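Local coordinates for putative diflavin flavoprotein A 5 (Nostoc sp. PCC 7120, PDB 4FEK) that probably passes electrons from NADH to oxygen, reducing it to water, this chain being the N-terminal metallo-beta-lactamase-like domain of a modular flavodiiron protein, at residues A[43-48]-A[65-70]; A[95-100]-A[120-125]. All coordinates share one frame; numbering follows the deposited sequence. Where two conformers were deposited one is given.

Interaction 1 of 2, residues A[43-48]-A[65-70]; sequences SNSYVI and KIYLEA
Ser45 OG is the polar centre of this contact and lies 3.0 Å from Tyr67 OH. The serine hydroxyl is hydrogen-bonded to Ile56 O on the adjoining strand and has a weak bond to Asp57 O. It is therefore tied to backbone carbonyls at and just past the end of strand 53-56. Tyr67 reaches out from the helix and brings its CE1 and hydroxyl end up to the serine. Tyr67 CE1 is 3.6 Å from Ser45 CB and 3.7 Å from Ser45 OG. The serine CB meets the ring obliquely. Tyr67 reaches this far because CG is anti to its backbone N (chi1 175°), which extends the ring from the helix toward the strand. The strand and helix backbones stay well apart, with 8.9 Å between Ser45 CA and Tyr67 CA. Both touching residues are buried, so the contact places two hydroxyls in the buried layer between helix and sheet. Pro59 and Ile55 also pack on the Tyr67 side chain. Strand 41-49 runs between strands 18-25 and 53-56, antiparallel to both, and helix 61-74 covers its Ser45 side. On the same helix, Ala70 rests on Leu21 and Val9 of strands 18-25 and 8-15.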
loop_
_atom_site.group_PDB
_atom_site.type_symbol
_atom_site.label_atom_id
_atom_site.label_comp_id
_atom_site.label_asym_id
_atom_site.label_seq_id
_atom_site.Cartn_x
_atom_site.Cartn_y
_atom_site.Cartn_z
ATOM N N SER A 43 -4.154 8.420 1.694
ATOM C CA SER A 43 -3.494 7.434 0.857
ATOM C C SER A 43 -1.997 7.501 1.139
ATOM O O SER A 43 -1.361 8.556 0.966
ATOM C CB SER A 43 -3.762 7.692 -0.621
ATOM O OG SER A 43 -3.096 6.715 -1.406
ATOM N N ASN A 44 -1.447 6.386 1.599
ATOM C CA ASN A 44 -0.068 6.360 2.076
ATOM C C ASN A 44 0.905 5.779 1.059
ATOM O O ASN A 44 0.694 4.702 0.526
ATOM C CB ASN A 44 0.026 5.596 3.399
ATOM C CG ASN A 44 -0.975 6.084 4.431
ATOM O OD1 ASN A 44 -1.337 7.262 4.462
ATOM N ND2 ASN A 44 -1.441 5.163 5.284
ATOM N N SER A 45 1.983 6.509 0.792
ATOM C CA SER A 45 3.015 6.021 -0.096
ATOM C C SER A 45 4.306 6.036 0.730
ATOM O O SER A 45 4.412 6.762 1.721
ATOM C CB SER A 45 3.138 6.955 -1.316
ATOM O OG SER A 45 4.047 6.437 -2.263
ATOM N N TYR A 46 5.282 5.242 0.329
ATOM C CA TYR A 46 6.484 5.102 1.144
ATOM C C TYR A 46 7.735 5.229 0.275
ATOM O O TYR A 46 7.688 4.966 -0.927
ATOM C CB TYR A 46 6.479 3.743 1.856
ATOM C CG TYR A 46 5.300 3.584 2.775
ATOM C CD1 TYR A 46 5.379 3.961 4.102
ATOM C CD2 TYR A 46 4.070 3.120 2.290
ATOM C CE1 TYR A 46 4.268 3.845 4.962
ATOM C CE2 TYR A 46 2.964 3.012 3.126
ATOM C CZ TYR A 46 3.067 3.366 4.453
ATOM O OH TYR A 46 1.959 3.243 5.275
ATOM N N VAL A 47 8.849 5.626 0.897
ATOM C CA VAL A 47 10.139 5.757 0.207
ATOM C C VAL A 47 11.185 5.046 1.049
ATOM O O VAL A 47 11.296 5.316 2.243
ATOM C CB VAL A 47 10.571 7.236 0.063
ATOM C CG1 VAL A 47 11.850 7.326 -0.766
ATOM C CG2 VAL A 47 9.449 8.067 -0.572
ATOM N N ILE A 48 11.888 4.086 0.455
ATOM C CA ILE A 48 13.022 3.452 1.128
ATOM C C ILE A 48 14.297 3.826 0.372
ATOM O O ILE A 48 14.416 3.576 -0.834
ATOM C CB ILE A 48 12.909 1.913 1.161
ATOM C CG1 ILE A 48 11.599 1.472 1.826
ATOM C CG2 ILE A 48 14.116 1.308 1.886
ATOM C CD1 ILE A 48 11.210 0.013 1.470
ATOM N N LYS A 65 -1.131 15.559 -7.992
ATOM C CA LYS A 65 -0.375 16.808 -7.996
ATOM C C LYS A 65 0.328 17.079 -6.675
ATOM O O LYS A 65 1.529 17.335 -6.661
ATOM C CB LYS A 65 -1.251 18.005 -8.373
ATOM C CG LYS A 65 -0.455 19.310 -8.437
ATOM C CD LYS A 65 -1.353 20.524 -8.697
ATOM C CE LYS A 65 -0.545 21.801 -8.888
ATOM N NZ LYS A 65 0.200 21.842 -10.182
ATOM N N ILE A 66 -0.398 17.006 -5.557
ATOM C CA ILE A 66 0.253 17.283 -4.273
ATOM C C ILE A 66 1.240 16.183 -3.884
ATOM O O ILE A 66 2.247 16.448 -3.226
ATOM C CB ILE A 66 -0.750 17.550 -3.119
ATOM C CG1 ILE A 66 -1.679 16.358 -2.910
ATOM C CG2 ILE A 66 -1.559 18.812 -3.391
ATOM C CD1 ILE A 66 -2.607 16.530 -1.719
ATOM N N TYR A 67 0.951 14.953 -4.308
ATOM C CA TYR A 67 1.876 13.864 -4.110
ATOM C C TYR A 67 3.230 14.128 -4.786
ATOM O O TYR A 67 4.274 14.042 -4.151
ATOM C CB TYR A 67 1.287 12.577 -4.662
ATOM C CG TYR A 67 2.270 11.445 -4.592
ATOM C CD1 TYR A 67 2.706 10.954 -3.367
ATOM C CD2 TYR A 67 2.785 10.881 -5.755
ATOM C CE1 TYR A 67 3.614 9.912 -3.298
ATOM C CE2 TYR A 67 3.699 9.848 -5.701
ATOM C CZ TYR A 67 4.104 9.363 -4.471
ATOM O OH TYR A 67 5.003 8.321 -4.437
ATOM N N LEU A 68 3.202 14.420 -6.080
ATOM C CA LEU A 68 4.435 14.642 -6.831
ATOM C C LEU A 68 5.253 15.831 -6.310
ATOM O O LEU A 68 6.490 15.764 -6.258
ATOM C CB LEU A 68 4.127 14.815 -8.318
ATOM C CG LEU A 68 3.622 13.528 -8.976
ATOM C CD1 LEU A 68 3.171 13.813 -10.397
ATOM C CD2 LEU A 68 4.668 12.420 -8.932
ATOM N N GLU A 69 4.570 16.913 -5.940
ATOM C CA GLU A 69 5.238 18.052 -5.288
ATOM C C GLU A 69 5.966 17.644 -4.011
ATOM O O GLU A 69 7.128 18.000 -3.825
ATOM C CB GLU A 69 4.242 19.172 -4.978
ATOM C CG GLU A 69 3.599 19.780 -6.233
ATOM C CD GLU A 69 3.026 21.179 -5.994
ATOM O OE1 GLU A 69 3.377 21.805 -4.963
ATOM O OE2 GLU A 69 2.229 21.653 -6.834
ATOM N N ALA A 70 5.290 16.897 -3.130
ATOM C CA ALA A 70 5.927 16.422 -1.902
ATOM C C ALA A 70 7.078 15.435 -2.182
ATOM O O ALA A 70 8.125 15.459 -1.518
ATOM C CB ALA A 70 4.885 15.785 -0.963
#

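Interaction 2 of 2, residues A[95-100]-A[120-125]; sequences TFKALL and AAFPDD
Two successive beta-alpha-beta crossovers meet here. Helix 93-102 belongs to the first, and the turn that follows helix 112-121 belongs to the second. The contact is carried by Phe122, the first residue past helix 112-121 to leave helical backbone angles. Its ring points at helix 93-102 and presses its outer end against one turn of that helix. Phe122 CE1 is 3.7 Å from Lys97 CA, which lies at the ring edge, near its plane. Lys97 CB is also in plane at this edge, 3.8 Å from Phe122 CE1. Next to them, Phe96 CB approaches Phe122 CZ obliquely at 3.8 Å. Leu100, one turn further along, covers a face. Its CD2 methyl lies over the Phe122 ring in a CH-pi contact, 4.2 Å from the centroid and 19° off the ring normal. The methyl is offset toward the rim and is 4.0 Å from Phe122 CE1.

The rest of Phe96 and Lys97 turns elsewhere. Phe96 has CG anti to its carbonyl carbon (chi1 -64°); its ring leads away, and the side chain also touches Leu85. The lysine chain runs outward, and its NZ makes a salt bridge with Glu101 on the same helix. Only the start of the Lys97 side chain therefore serves as apolar surface. A weak bond from Asp125 N to Phe122 O, 3.2 Å long, closes the turn behind the aromatic residue. Ile93 and Leu127 also touch Phe122, which is buried although Pro123 and Asp124 are exposed. An aromatic residue in the turn after one crossover helix, packed on the helix of the crossover before it, thus joins neighbouring helices on one side of a sheet, within the layered alpha-beta/beta-alpha sandwich of the metallo-beta-lactamase fold.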
loop_
_atom_site.group_PDB
_atom_site.type_symbol
_atom_site.label_atom_id
_atom_site.label_comp_id
_atom_site.label_asym_id
_atom_site.label_seq_id
_atom_site.Cartn_x
_atom_site.Cartn_y
_atom_site.Cartn_z
ATOM N N THR A 95 -1.043 8.977 -12.400
ATOM C CA THR A 95 0.107 9.154 -11.517
ATOM C C THR A 95 1.354 8.412 -12.030
ATOM O O THR A 95 2.465 8.938 -11.963
ATOM C CB THR A 95 -0.215 8.723 -10.052
ATOM O OG1 THR A 95 -1.478 9.279 -9.661
ATOM C CG2 THR A 95 0.873 9.215 -9.093
ATOM N N PHE A 96 1.165 7.186 -12.530
ATOM C CA PHE A 96 2.271 6.425 -13.114
ATOM C C PHE A 96 2.821 7.171 -14.330
ATOM O O PHE A 96 4.031 7.199 -14.553
ATOM C CB PHE A 96 1.816 5.039 -13.579
ATOM C CG PHE A 96 1.341 4.145 -12.468
ATOM C CD1 PHE A 96 1.639 4.435 -11.148
ATOM C CD2 PHE A 96 0.601 3.008 -12.755
ATOM C CE1 PHE A 96 1.200 3.601 -10.122
ATOM C CE2 PHE A 96 0.152 2.180 -11.734
ATOM C CZ PHE A 96 0.458 2.476 -10.425
ATOM N N LYS A 97 1.915 7.739 -15.119
ATOM C CA LYS A 97 2.285 8.454 -16.345
ATOM C C LYS A 97 3.149 9.675 -16.038
ATOM O O LYS A 97 4.132 9.936 -16.728
ATOM C CB LYS A 97 1.037 8.854 -17.137
ATOM C CG LYS A 97 1.336 9.546 -18.479
ATOM C CD LYS A 97 0.047 9.830 -19.257
ATOM C CE LYS A 97 0.328 10.639 -20.523
ATOM N NZ LYS A 97 0.945 11.970 -20.226
ATOM N N ALA A 98 2.794 10.417 -14.991
ATOM C CA ALA A 98 3.590 11.573 -14.569
ATOM C C ALA A 98 4.961 11.163 -14.036
ATOM O O ALA A 98 5.977 11.793 -14.355
ATOM C CB ALA A 98 2.842 12.388 -13.534
ATOM N N LEU A 99 4.986 10.098 -13.238
ATOM C CA LEU A 99 6.233 9.556 -12.713
ATOM C C LEU A 99 7.170 9.160 -13.831
ATOM O O LEU A 99 8.344 9.512 -13.790
ATOM C CB LEU A 99 5.973 8.334 -11.819
ATOM C CG LEU A 99 5.609 8.667 -10.382
ATOM C CD1 LEU A 99 5.215 7.405 -9.636
ATOM C CD2 LEU A 99 6.769 9.359 -9.688
ATOM N N LEU A 100 6.645 8.421 -14.810
ATOM C CA LEU A 100 7.400 7.995 -15.981
ATOM C C LEU A 100 8.049 9.177 -16.699
ATOM O O LEU A 100 9.220 9.117 -17.069
ATOM C CB LEU A 100 6.483 7.280 -16.973
ATOM C CG LEU A 100 6.661 5.789 -17.254
ATOM C CD1 LEU A 100 7.943 5.254 -16.635
ATOM C CD2 LEU A 100 5.449 5.021 -16.768
ATOM N N ALA A 120 -0.374 -2.589 -21.131
ATOM C CA ALA A 120 -1.515 -2.166 -21.933
ATOM C C ALA A 120 -1.880 -0.701 -21.693
ATOM O O ALA A 120 -2.371 -0.029 -22.601
ATOM C CB ALA A 120 -2.714 -3.068 -21.681
ATOM N N ALA A 121 -1.640 -0.202 -20.479
ATOM C CA ALA A 121 -1.926 1.198 -20.167
ATOM C C ALA A 121 -0.918 2.147 -20.807
ATOM O O ALA A 121 -1.184 3.339 -20.947
ATOM C CB ALA A 121 -1.974 1.423 -18.656
ATOM N N PHE A 122 0.244 1.619 -21.174
ATOM C CA PHE A 122 1.296 2.419 -21.804
ATOM C C PHE A 122 1.754 1.735 -23.085
ATOM O O PHE A 122 2.920 1.353 -23.205
ATOM C CB PHE A 122 2.461 2.587 -20.845
ATOM C CG PHE A 122 2.102 3.350 -19.606
ATOM C CD1 PHE A 122 2.214 4.727 -19.571
ATOM C CD2 PHE A 122 1.618 2.695 -18.491
ATOM C CE1 PHE A 122 1.869 5.435 -18.436
ATOM C CE2 PHE A 122 1.273 3.397 -17.354
ATOM C CZ PHE A 122 1.397 4.769 -17.328
ATOM N N PRO A 123 0.827 1.584 -24.042
ATOM C CA PRO A 123 0.996 0.699 -25.200
ATOM C C PRO A 123 2.102 1.157 -26.147
ATOM O O PRO A 123 2.797 0.311 -26.710
ATOM C CB PRO A 123 -0.371 0.762 -25.886
ATOM C CG PRO A 123 -0.896 2.106 -25.531
ATOM C CD PRO A 123 -0.406 2.385 -24.138
ATOM N N ASP A 124 2.264 2.466 -26.311
ATOM C CA ASP A 124 3.331 3.000 -27.155
ATOM C C ASP A 124 4.458 3.557 -26.291
ATOM O O ASP A 124 4.960 4.659 -26.514
ATOM C CB ASP A 124 2.792 4.053 -28.126
ATOM C CG ASP A 124 1.848 5.027 -27.458
ATOM O OD1 ASP A 124 1.359 4.709 -26.349
ATOM O OD2 ASP A 124 1.589 6.101 -28.043
ATOM N N ASP A 125 4.824 2.766 -25.290
ATOM C CA ASP A 125 5.926 3.044 -24.387
ATOM C C ASP A 125 6.573 1.693 -24.150
ATOM O O ASP A 125 5.884 0.671 -24.184
ATOM C CB ASP A 125 5.393 3.574 -23.059
ATOM C CG ASP A 125 5.628 5.055 -22.874
ATOM O OD1 ASP A 125 6.770 5.518 -23.095
ATOM O OD2 ASP A 125 4.665 5.757 -22.495
#

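Overall arrangement
Interactions 1 and 2 follow one another along the chain, with centres about 18 Å apart, and both lie in the metallo-beta-lactamase-like region. Helices 61-74 and 93-102 connect them by direct packing. Leu68 CD1 is 3.5 Å from Ala98 CB, and Leu68 CD2 is 3.8 Å from Leu99 CD2. Tyr67 CD2 comes within 4.2 Å of Thr95 CG2, so the tyrosine of interaction 1 also borders the helix of interaction 2. Pro59 belongs to the same junction: it touches Tyr67, and its O is hydrogen-bonded to Thr95 OG1. Interaction 1 is the deeper, its centre about 12 Å from the chain centre against about 20 Å for interaction 2.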